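Local coordinates for hypothetical 27.5 kDa protein in SPX19-GCR2 intergenic region (Saccharomyces cerevisiae, PDB 1JZT) that catalyses the epimerization of the R and S forms of NAD(P)HX, the hydrated, damaged form of NAD(P)H, so that both epimers can be repaired, at residues A42-Q46 with T213-V217; V172-T176 with P201-S205; Y216-R220 with F235-S239. All coordinates share one frame; numbering follows the deposited sequence.

Contact 1: residues A42-Q46 with T213-V217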
ATOM      1  N   ALA A  42       4.152  -8.853  -1.279  1.00  9.36           N
ATOM      2  CA  ALA A  42       5.303  -8.103  -1.811  1.00  8.42           C
ATOM      3  C   ALA A  42       6.340  -7.847  -0.717  1.00  9.33           C
ATOM      4  O   ALA A  42       7.552  -7.950  -0.947  1.00  7.85           O
ATOM      5  CB  ALA A  42       4.843  -6.761  -2.412  1.00  7.93           C
ATOM      6  N   VAL A  43       5.862  -7.502   0.475  1.00  9.70           N
ATOM      7  CA  VAL A  43       6.748  -7.242   1.606  1.00 10.10           C
ATOM      8  C   VAL A  43       7.503  -8.514   1.985  1.00 10.34           C
ATOM      9  O   VAL A  43       8.714  -8.491   2.218  1.00 10.55           O
ATOM     10  CB  VAL A  43       5.948  -6.757   2.827  1.00 10.95           C
ATOM     11  CG1 VAL A  43       6.844  -6.708   4.060  1.00  9.94           C
ATOM     12  CG2 VAL A  43       5.353  -5.391   2.536  1.00 10.68           C
ATOM     13  N   CYS A  44       6.774  -9.622   2.055  1.00  9.88           N
ATOM     14  CA  CYS A  44       7.366 -10.909   2.397  1.00 12.82           C
ATOM     15  C   CYS A  44       8.399 -11.326   1.345  1.00 12.99           C
ATOM     16  O   CYS A  44       9.439 -11.889   1.671  1.00 12.06           O
ATOM     17  CB  CYS A  44       6.260 -11.970   2.513  1.00 15.52           C
ATOM     18  SG  CYS A  44       6.815 -13.647   2.920  1.00 23.93           S
ATOM     19  N   ARG A  45       8.121 -11.034   0.082  1.00 11.48           N
ATOM     20  CA  ARG A  45       9.043 -11.417  -0.983  1.00 15.09           C
ATOM     21  C   ARG A  45      10.282 -10.523  -1.038  1.00 14.83           C
ATOM     22  O   ARG A  45      11.374 -10.983  -1.378  1.00 13.80           O
ATOM     23  CB  ARG A  45       8.318 -11.405  -2.326  1.00 15.52           C
ATOM     24  CG  ARG A  45       9.105 -12.055  -3.443  1.00 20.77           C
ATOM     25  CD  ARG A  45       8.198 -12.474  -4.582  1.00 20.95           C
ATOM     26  NE  ARG A  45       7.248 -13.514  -4.186  1.00 21.53           N
ATOM     27  CZ  ARG A  45       6.336 -14.029  -5.009  1.00 22.18           C
ATOM     28  NH1 ARG A  45       6.259 -13.598  -6.264  1.00 17.61           N
ATOM     29  NH2 ARG A  45       5.502 -14.974  -4.588  1.00 23.42           N
ATOM     30  N   GLN A  46      10.105  -9.254  -0.688  1.00 13.11           N
ATOM     31  CA  GLN A  46      11.187  -8.272  -0.687  1.00 14.76           C
ATOM     32  C   GLN A  46      12.042  -8.402   0.579  1.00 14.79           C
ATOM     33  O   GLN A  46      13.248  -8.146   0.555  1.00 15.36           O
ATOM     34  CB  GLN A  46      10.582  -6.863  -0.782  1.00 15.36           C
ATOM     35  CG  GLN A  46      11.545  -5.741  -1.133  1.00 19.13           C
ATOM     36  CD  GLN A  46      12.111  -5.861  -2.538  1.00 19.22           C
ATOM     37  OE1 GLN A  46      11.440  -6.336  -3.457  1.00 21.01           O
ATOM     38  NE2 GLN A  46      13.347  -5.418  -2.713  1.00 21.65           N
ATOM     39  N   THR A 213      13.975   1.790  -6.567  1.00 16.09           N
ATOM     40  CA  THR A 213      12.669   1.214  -6.245  1.00 14.87           C
ATOM     41  C   THR A 213      12.295  -0.049  -7.011  1.00 13.59           C
ATOM     42  O   THR A 213      12.396  -0.090  -8.239  1.00 12.14           O
ATOM     43  CB  THR A 213      11.569   2.253  -6.524  1.00 16.12           C
ATOM     44  OG1 THR A 213      11.975   3.517  -5.988  1.00 14.62           O
ATOM     45  CG2 THR A 213      10.249   1.832  -5.888  1.00 16.01           C
ATOM     46  N   THR A 214      11.857  -1.078  -6.286  1.00 11.16           N
ATOM     47  CA  THR A 214      11.415  -2.303  -6.935  1.00 11.56           C
ATOM     48  C   THR A 214       9.911  -2.098  -7.166  1.00 11.44           C
ATOM     49  O   THR A 214       9.205  -1.646  -6.262  1.00 12.28           O
ATOM     50  CB  THR A 214      11.654  -3.538  -6.043  1.00 12.48           C
ATOM     51  OG1 THR A 214      13.057  -3.685  -5.795  1.00 13.74           O
ATOM     52  CG2 THR A 214      11.140  -4.796  -6.730  1.00 13.12           C
ATOM     53  N   HIS A 215       9.430  -2.419  -8.365  1.00  8.97           N
ATOM     54  CA  HIS A 215       8.023  -2.220  -8.711  1.00  9.90           C
ATOM     55  C   HIS A 215       7.244  -3.525  -8.875  1.00  8.91           C
ATOM     56  O   HIS A 215       7.639  -4.423  -9.625  1.00  9.71           O
ATOM     57  CB  HIS A 215       7.926  -1.396 -10.010  1.00 10.54           C
ATOM     58  CG  HIS A 215       6.552  -0.866 -10.311  1.00 12.11           C
ATOM     59  ND1 HIS A 215       6.211  -0.359 -11.549  1.00 10.83           N
ATOM     60  CD2 HIS A 215       5.449  -0.729  -9.536  1.00 11.54           C
ATOM     61  CE1 HIS A 215       4.960   0.069 -11.522  1.00 13.05           C
ATOM     62  NE2 HIS A 215       4.475  -0.143 -10.310  1.00 11.30           N
ATOM     63  N   TYR A 216       6.135  -3.607  -8.149  1.00  9.41           N
ATOM     64  CA  TYR A 216       5.227  -4.746  -8.190  1.00  8.33           C
ATOM     65  C   TYR A 216       3.830  -4.234  -8.518  1.00  9.87           C
ATOM     66  O   TYR A 216       3.488  -3.080  -8.226  1.00  8.49           O
ATOM     67  CB  TYR A 216       5.135  -5.432  -6.823  1.00 10.16           C
ATOM     68  CG  TYR A 216       6.345  -6.213  -6.362  1.00 10.00           C
ATOM     69  CD1 TYR A 216       6.594  -7.495  -6.841  1.00 12.27           C
ATOM     70  CD2 TYR A 216       7.197  -5.697  -5.388  1.00 10.12           C
ATOM     71  CE1 TYR A 216       7.662  -8.255  -6.354  1.00 13.88           C
ATOM     72  CE2 TYR A 216       8.265  -6.443  -4.893  1.00 12.54           C
ATOM     73  CZ  TYR A 216       8.488  -7.722  -5.381  1.00 13.81           C
ATOM     74  OH  TYR A 216       9.524  -8.463  -4.879  1.00 15.28           O
ATOM     75  N   VAL A 217       3.021  -5.091  -9.132  1.00  9.02           N
ATOM     76  CA  VAL A 217       1.634  -4.747  -9.411  1.00  8.14           C
ATOM     77  C   VAL A 217       0.832  -5.848  -8.718  1.00  8.84           C
ATOM     78  O   VAL A 217       1.242  -7.013  -8.711  1.00 10.18           O
ATOM     79  CB  VAL A 217       1.298  -4.736 -10.929  1.00  8.88           C
ATOM     80  CG1 VAL A 217       1.428  -6.124 -11.531  1.00  9.70           C
ATOM     81  CG2 VAL A 217      -0.110  -4.198 -11.130  1.00  8.27           C
TER
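Tyr216 meets Ala42 and Gln46 in a helix-on-sheet contact, in which the last turn of helix 28-46 rests on strand 214-218 of the central sheet of a Rossmann-like fold. The two short axes come within 10.7 Å and run closer to antiparallel than to parallel, at 144°. Such a spacing illustrates how one large aromatic residue can bridge a helix and a sheet when the helix offers it a small neighbour. Here the small neighbour is Ala42, whose CB lies over one face of the Tyr216 ring, 3.9 Å from CD2. The phenol is also held at its far end: Tyr216 OH donates to Gln46 OE1 over 3.2 Å, a moderately long bond with the donor tilted 18° from the carbonyl plane. OE1 sits at the edge of the ring, near its plane, while the amide itself is turned steeply, 73° from the ring. Gln46 reaches this point because its chain leaves anti to the backbone N and then bends at chi2. The same amide lies against Thr214, with OE1 3.6 Å from Thr214 CG2. A leucine in place of Gln46 would probably leave the Tyr216 hydroxyl without its acceptor on the helix and the end of the ring less firmly held. Arg45 contributes its aliphatic part, CG standing 3.9 Å from Tyr216 OH, while its guanidinium turns to a salt bridge with Asp241. Around this contact, Ala42 and Gln46 also touch Val196 and Val194 of strand 194-198, and on the other flank of strand 214-218 Arg45, Thr214 and Tyr216 reach strand 243-245, so the helix end spans three neighbouring strands.

Contact 2: residues V172-T176 with P201-S205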
ATOM      1  N   VAL A 172       1.860   1.786  -0.998  1.00  9.08           N
ATOM      2  CA  VAL A 172       0.682   1.099  -1.501  1.00  8.34           C
ATOM      3  C   VAL A 172       0.014   1.903  -2.614  1.00 10.12           C
ATOM      4  O   VAL A 172      -0.427   3.040  -2.407  1.00  9.52           O
ATOM      5  CB  VAL A 172      -0.350   0.860  -0.376  1.00  8.62           C
ATOM      6  CG1 VAL A 172      -1.521   0.053  -0.916  1.00 11.71           C
ATOM      7  CG2 VAL A 172       0.311   0.127   0.783  1.00 10.53           C
ATOM      8  N   ASP A 173      -0.047   1.281  -3.787  1.00  9.60           N
ATOM      9  CA  ASP A 173      -0.646   1.834  -4.993  1.00 11.07           C
ATOM     10  C   ASP A 173       0.172   2.962  -5.628  1.00 11.22           C
ATOM     11  O   ASP A 173       0.627   2.836  -6.768  1.00 13.09           O
ATOM     12  CB  ASP A 173      -2.073   2.309  -4.718  1.00 12.84           C
ATOM     13  CG  ASP A 173      -2.853   2.515  -5.995  1.00 17.04           C
ATOM     14  OD1 ASP A 173      -2.652   1.711  -6.931  1.00 15.84           O
ATOM     15  OD2 ASP A 173      -3.668   3.459  -6.062  1.00 19.63           O
ATOM     16  N   VAL A 174       0.336   4.058  -4.896  1.00 10.83           N
ATOM     17  CA  VAL A 174       1.115   5.211  -5.342  1.00 11.71           C
ATOM     18  C   VAL A 174       1.828   5.815  -4.133  1.00 11.10           C
ATOM     19  O   VAL A 174       1.371   5.676  -3.000  1.00 11.76           O
ATOM     20  CB  VAL A 174       0.221   6.314  -5.993  1.00 12.76           C
ATOM     21  CG1 VAL A 174      -0.341   5.827  -7.310  1.00 14.54           C
ATOM     22  CG2 VAL A 174      -0.907   6.711  -5.047  1.00 14.21           C
ATOM     23  N   PRO A 175       2.977   6.477  -4.357  1.00 10.40           N
ATOM     24  CA  PRO A 175       3.718   7.092  -3.248  1.00 10.72           C
ATOM     25  C   PRO A 175       2.899   8.261  -2.710  1.00 11.69           C
ATOM     26  O   PRO A 175       2.521   9.155  -3.468  1.00 11.32           O
ATOM     27  CB  PRO A 175       5.016   7.560  -3.912  1.00 12.54           C
ATOM     28  CG  PRO A 175       5.175   6.610  -5.077  1.00 12.08           C
ATOM     29  CD  PRO A 175       3.763   6.518  -5.601  1.00 10.02           C
ATOM     30  N   THR A 176       2.608   8.253  -1.415  1.00 11.18           N
ATOM     31  CA  THR A 176       1.815   9.326  -0.826  1.00 13.16           C
ATOM     32  C   THR A 176       2.484  10.685  -1.042  1.00 13.33           C
ATOM     33  O   THR A 176       3.683  10.837  -0.822  1.00 11.95           O
ATOM     34  CB  THR A 176       1.597   9.068   0.677  1.00 12.80           C
ATOM     35  OG1 THR A 176       0.830   7.867   0.842  1.00 13.20           O
ATOM     36  CG2 THR A 176       0.860  10.229   1.324  1.00 10.67           C
ATOM     37  N   PRO A 201      -0.811   0.140 -12.666  1.00 11.71           N
ATOM     38  CA  PRO A 201      -0.008   1.291 -12.252  1.00 12.20           C
ATOM     39  C   PRO A 201      -0.558   2.600 -12.801  1.00 12.82           C
ATOM     40  O   PRO A 201      -1.141   2.636 -13.887  1.00 13.04           O
ATOM     41  CB  PRO A 201       1.373   0.970 -12.819  1.00 12.64           C
ATOM     42  CG  PRO A 201       1.391  -0.539 -12.823  1.00 12.35           C
ATOM     43  CD  PRO A 201       0.021  -0.846 -13.371  1.00 11.25           C
ATOM     44  N   LYS A 202      -0.377   3.667 -12.033  1.00 11.79           N
ATOM     45  CA  LYS A 202      -0.812   5.002 -12.431  1.00 12.88           C
ATOM     46  C   LYS A 202       0.380   5.709 -13.078  1.00 14.28           C
ATOM     47  O   LYS A 202       1.526   5.276 -12.919  1.00 13.79           O
ATOM     48  CB  LYS A 202      -1.301   5.779 -11.208  1.00 13.53           C
ATOM     49  CG  LYS A 202      -2.811   5.722 -10.993  1.00 13.98           C
ATOM     50  CD  LYS A 202      -3.335   4.287 -10.903  1.00 14.78           C
ATOM     51  CE  LYS A 202      -2.958   3.650  -9.572  1.00 15.28           C
ATOM     52  NZ  LYS A 202      -3.608   2.313  -9.392  1.00 14.95           N
ATOM     53  N   PRO A 203       0.127   6.806 -13.812  1.00 14.48           N
ATOM     54  CA  PRO A 203       1.174   7.574 -14.495  1.00 15.90           C
ATOM     55  C   PRO A 203       2.387   7.936 -13.647  1.00 15.09           C
ATOM     56  O   PRO A 203       3.512   7.924 -14.140  1.00 14.70           O
ATOM     57  CB  PRO A 203       0.424   8.808 -14.989  1.00 16.51           C
ATOM     58  CG  PRO A 203      -0.948   8.263 -15.262  1.00 16.37           C
ATOM     59  CD  PRO A 203      -1.189   7.435 -14.022  1.00 13.94           C
ATOM     60  N   CYS A 204       2.168   8.254 -12.376  1.00 15.39           N
ATOM     61  CA  CYS A 204       3.280   8.628 -11.508  1.00 16.70           C
ATOM     62  C   CYS A 204       4.303   7.500 -11.341  1.00 16.96           C
ATOM     63  O   CYS A 204       5.463   7.762 -11.024  1.00 17.90           O
ATOM     64  CB  CYS A 204       2.762   9.073 -10.136  1.00 16.20           C
ATOM     65  SG  CYS A 204       2.017   7.770  -9.129  1.00 17.60           S
ATOM     66  N   SER A 205       3.883   6.256 -11.569  1.00 16.24           N
ATOM     67  CA  SER A 205       4.779   5.112 -11.430  1.00 17.24           C
ATOM     68  C   SER A 205       5.963   5.154 -12.396  1.00 17.68           C
ATOM     69  O   SER A 205       7.002   4.545 -12.142  1.00 18.92           O
ATOM     70  CB  SER A 205       4.012   3.793 -11.626  1.00 14.67           C
ATOM     71  OG  SER A 205       3.555   3.649 -12.963  1.00 14.07           O
TER
HETATM   72  O   HOH W   1       0.896   3.093  -9.592  1.00 17.81           O
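Asp173 and Lys202 form a buried salt bridge between two loops that leave the sheet, one after strand 169-172 and the other after strand 194-198. Lys202 NZ gives a hydrogen bond of 2.7 Å to Asp173 OD1, on the syn lone pair, the side of the other carboxylate oxygen. The lysine does not reach out straight; its chain folds at chi2 and chi3 and meets the aspartate at about a right angle. The tight apolar part lies beside this pair. Val174 CG1 packs 3.6 Å from Cys204 SG and also meets Lys202 CB, while Pro175 CD borders the same sulfur at 4.1 Å. Cys204 presents that sulfur from between its backbone N and carbonyl carbon (chi1 68°). By contrast, the two backbones are joined less directly, through one water that donates to Asp173 O and accepts from Lys202 N, at 2.8 Å from each. The loop 201-205 is braced from within as well: Lys202 O takes hydrogen bonds from both Ser205 N and Ser205 OG, the latter at 2.6 Å. Asp173 is predicted to bind (6S)-NADPHX, and nearby Thr176, hydrogen-bonded to Asp138, is predicted to help bind potassium. The carboxylate is gripped further by Leu198 N at OD1 and, weakly, by Phe143 N at OD2, and Lys202 NZ has a second acceptor in Val200 O. The chemistry thus implies a buried carboxylate whose position is probably set by a lysine and the N-H of Leu198, with weaker help from that of Phe143, consistent with its predicted place in the (6S)-NADPHX site.

Contact 3: residues Y216-R220 with F235-S239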
ATOM      1  N   TYR A 216       6.135  -3.607  -8.149  1.00  9.41           N
ATOM      2  CA  TYR A 216       5.227  -4.746  -8.190  1.00  8.33           C
ATOM      3  C   TYR A 216       3.830  -4.234  -8.518  1.00  9.87           C
ATOM      4  O   TYR A 216       3.488  -3.080  -8.226  1.00  8.49           O
ATOM      5  CB  TYR A 216       5.135  -5.432  -6.823  1.00 10.16           C
ATOM      6  CG  TYR A 216       6.345  -6.213  -6.362  1.00 10.00           C
ATOM      7  CD1 TYR A 216       6.594  -7.495  -6.841  1.00 12.27           C
ATOM      8  CD2 TYR A 216       7.197  -5.697  -5.388  1.00 10.12           C
ATOM      9  CE1 TYR A 216       7.662  -8.255  -6.354  1.00 13.88           C
ATOM     10  CE2 TYR A 216       8.265  -6.443  -4.893  1.00 12.54           C
ATOM     11  CZ  TYR A 216       8.488  -7.722  -5.381  1.00 13.81           C
ATOM     12  OH  TYR A 216       9.524  -8.463  -4.879  1.00 15.28           O
ATOM     13  N   VAL A 217       3.021  -5.091  -9.132  1.00  9.02           N
ATOM     14  CA  VAL A 217       1.634  -4.747  -9.411  1.00  8.14           C
ATOM     15  C   VAL A 217       0.832  -5.848  -8.718  1.00  8.84           C
ATOM     16  O   VAL A 217       1.242  -7.013  -8.711  1.00 10.18           O
ATOM     17  CB  VAL A 217       1.298  -4.736 -10.929  1.00  8.88           C
ATOM     18  CG1 VAL A 217       1.428  -6.124 -11.531  1.00  9.70           C
ATOM     19  CG2 VAL A 217      -0.110  -4.198 -11.130  1.00  8.27           C
ATOM     20  N   GLY A 218      -0.292  -5.470  -8.117  1.00  8.88           N
ATOM     21  CA  GLY A 218      -1.123  -6.425  -7.404  1.00 10.24           C
ATOM     22  C   GLY A 218      -2.597  -6.234  -7.707  1.00 11.51           C
ATOM     23  O   GLY A 218      -2.971  -5.304  -8.418  1.00 11.73           O
ATOM     24  N   GLY A 219      -3.435  -7.113  -7.167  1.00 10.73           N
ATOM     25  CA  GLY A 219      -4.861  -7.022  -7.429  1.00 10.81           C
ATOM     26  C   GLY A 219      -5.176  -7.884  -8.637  1.00 11.88           C
ATOM     27  O   GLY A 219      -5.491  -7.378  -9.714  1.00 11.73           O
ATOM     28  N   ARG A 220      -5.093  -9.199  -8.454  1.00 11.22           N
ATOM     29  CA  ARG A 220      -5.341 -10.143  -9.539  1.00 12.35           C
ATOM     30  C   ARG A 220      -6.826 -10.480  -9.671  1.00 13.91           C
ATOM     31  O   ARG A 220      -7.279 -11.520  -9.201  1.00 10.75           O
ATOM     32  CB  ARG A 220      -4.523 -11.416  -9.296  1.00 10.67           C
ATOM     33  CG  ARG A 220      -4.515 -12.421 -10.438  1.00 11.18           C
ATOM     34  CD  ARG A 220      -3.517 -13.544 -10.166  1.00 10.38           C
ATOM     35  NE  ARG A 220      -3.460 -14.507 -11.271  1.00 10.95           N
ATOM     36  CZ  ARG A 220      -2.671 -15.576 -11.289  1.00 10.49           C
ATOM     37  NH1 ARG A 220      -1.861 -15.828 -10.260  1.00  9.41           N
ATOM     38  NH2 ARG A 220      -2.692 -16.400 -12.331  1.00  8.66           N
ATOM     39  N   PHE A 235      -2.091  -8.353 -16.365  1.00 14.93           N
ATOM     40  CA  PHE A 235      -0.729  -8.747 -16.019  1.00 15.48           C
ATOM     41  C   PHE A 235      -0.504 -10.248 -15.865  1.00 15.90           C
ATOM     42  O   PHE A 235      -1.357 -10.976 -15.355  1.00 16.42           O
ATOM     43  CB  PHE A 235      -0.295  -8.005 -14.756  1.00 15.19           C
ATOM     44  CG  PHE A 235      -0.243  -6.524 -14.939  1.00 13.99           C
ATOM     45  CD1 PHE A 235       0.862  -5.925 -15.534  1.00 13.60           C
ATOM     46  CD2 PHE A 235      -1.342  -5.733 -14.609  1.00 13.19           C
ATOM     47  CE1 PHE A 235       0.867  -4.558 -15.803  1.00 13.19           C
ATOM     48  CE2 PHE A 235      -1.347  -4.371 -14.874  1.00 14.36           C
ATOM     49  CZ  PHE A 235      -0.241  -3.781 -15.474  1.00 12.85           C
ATOM     50  N   GLY A 236       0.666 -10.698 -16.311  1.00 14.57           N
ATOM     51  CA  GLY A 236       0.999 -12.108 -16.252  1.00 12.93           C
ATOM     52  C   GLY A 236       1.485 -12.627 -14.912  1.00 12.58           C
ATOM     53  O   GLY A 236       2.632 -13.072 -14.783  1.00 10.97           O
ATOM     54  N   TYR A 237       0.611 -12.575 -13.912  1.00 10.32           N
ATOM     55  CA  TYR A 237       0.929 -13.077 -12.585  1.00  9.86           C
ATOM     56  C   TYR A 237       1.410 -14.513 -12.739  1.00 10.68           C
ATOM     57  O   TYR A 237       0.814 -15.288 -13.487  1.00  9.88           O
ATOM     58  CB  TYR A 237      -0.323 -13.049 -11.709  1.00  9.01           C
ATOM     59  CG  TYR A 237      -0.796 -11.655 -11.401  1.00 10.53           C
ATOM     60  CD1 TYR A 237      -0.178 -10.904 -10.406  1.00 10.85           C
ATOM     61  CD2 TYR A 237      -1.830 -11.068 -12.128  1.00  8.59           C
ATOM     62  CE1 TYR A 237      -0.571  -9.606 -10.138  1.00 10.75           C
ATOM     63  CE2 TYR A 237      -2.233  -9.759 -11.870  1.00 10.78           C
ATOM     64  CZ  TYR A 237      -1.599  -9.037 -10.874  1.00 11.85           C
ATOM     65  OH  TYR A 237      -1.985  -7.746 -10.600  1.00 13.34           O
ATOM     66  N   GLU A 238       2.484 -14.861 -12.035  1.00  8.46           N
ATOM     67  CA  GLU A 238       3.047 -16.206 -12.091  1.00  9.78           C
ATOM     68  C   GLU A 238       2.395 -17.131 -11.077  1.00  9.52           C
ATOM     69  O   GLU A 238       2.073 -16.710  -9.967  1.00  8.39           O
ATOM     70  CB  GLU A 238       4.553 -16.154 -11.822  1.00 11.80           C
ATOM     71  CG  GLU A 238       5.345 -15.417 -12.892  1.00 14.12           C
ATOM     72  CD  GLU A 238       6.785 -15.144 -12.494  1.00 15.66           C
ATOM     73  OE1 GLU A 238       7.312 -15.830 -11.587  1.00 14.57           O
ATOM     74  OE2 GLU A 238       7.394 -14.243 -13.108  1.00 17.71           O
ATOM     75  N   SER A 239       2.196 -18.390 -11.462  1.00 11.07           N
ATOM     76  CA  SER A 239       1.607 -19.379 -10.562  1.00 12.02           C
ATOM     77  C   SER A 239       0.337 -18.835  -9.900  1.00 12.48           C
ATOM     78  O   SER A 239      -0.557 -18.334 -10.579  1.00 12.34           O
ATOM     79  CB  SER A 239       2.638 -19.764  -9.498  1.00 14.16           C
ATOM     80  OG  SER A 239       2.156 -20.789  -8.652  1.00 16.52           O
TER
HETATM   81  O   HOH W   2      -3.975  -6.403 -11.882  1.00  8.95           O
HETATM   82  O   HOH W   3      -1.049 -18.455 -13.253  1.00 30.27           O
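The Tyr237 ring carries Arg220 CB over one face, at 4.0 Å from its centroid, a CH-pi contact, and has Val217 O and a water at its edge. The guanidinium of Arg220, turned only 18° from the ring plane, is covered on one face by Tyr237 CB, and the two side chains slide past each other in opposite directions. A second CH-pi contact puts Val217 CG1 over one face of the Phe235 ring. These layers fasten the end of strand 214-218, in the sheet of the Rossmann-like fold, to the loop that leads through an inverse gamma turn centred on Gly236 into strand 243-245. The example demonstrates how a long cationic side chain can serve both as an apolar slab and as a polar clasp. Arg220 is extended from CG to NE, with CG anti to the backbone N (chi1 -172°), which lays its methylenes on the ring, CG 3.4 Å from Tyr237 CD2, and carries its charged end on to Ser239. Just before Arg220, Gly219 takes a conformation in which a CB would press on the preceding carbonyl oxygen. The phenol reaches Gly219 through a water, which accepts from Tyr237 OH at 2.7 Å and donates to Gly219 O. Arg220 NH1 also bonds Asp241 O, and Val217, Phe235 and Tyr237 all touch Leu244. At the outer end, Arg220 NH1 gives Ser239 O a 2.8 Å hydrogen bond with an N-H...O angle of 164°; the oxygen lies in the guanidinium plane, although NH1 stands above the carbonyl plane of Ser239.

In the fold
Of the three contacts, contact 2 is the buried one, whereas contacts 1 and 3 run from buried residues of the strand, Tyr216 and Val217, to exposed ones. Contacts 1 and 3 share strand 214-218: Tyr216 serves the helix in one, Val217 the loop 235-239 in the other. Contact 2 lies beside both, with His215 packing on Ser205 and Pro201, and Pro201 touching Val217 and Phe235. Chemistry follows position. Next to the predicted ligand site, contact 2 pairs opposite charges within the protein; contact 1 joins helix to sheet with an aromatic ring and a neutral hydrogen bond; contact 3, farthest from the chain's centre, relies on CH-pi contacts over aromatic faces, waters and an arginine hydrogen-bonded to backbone oxygen.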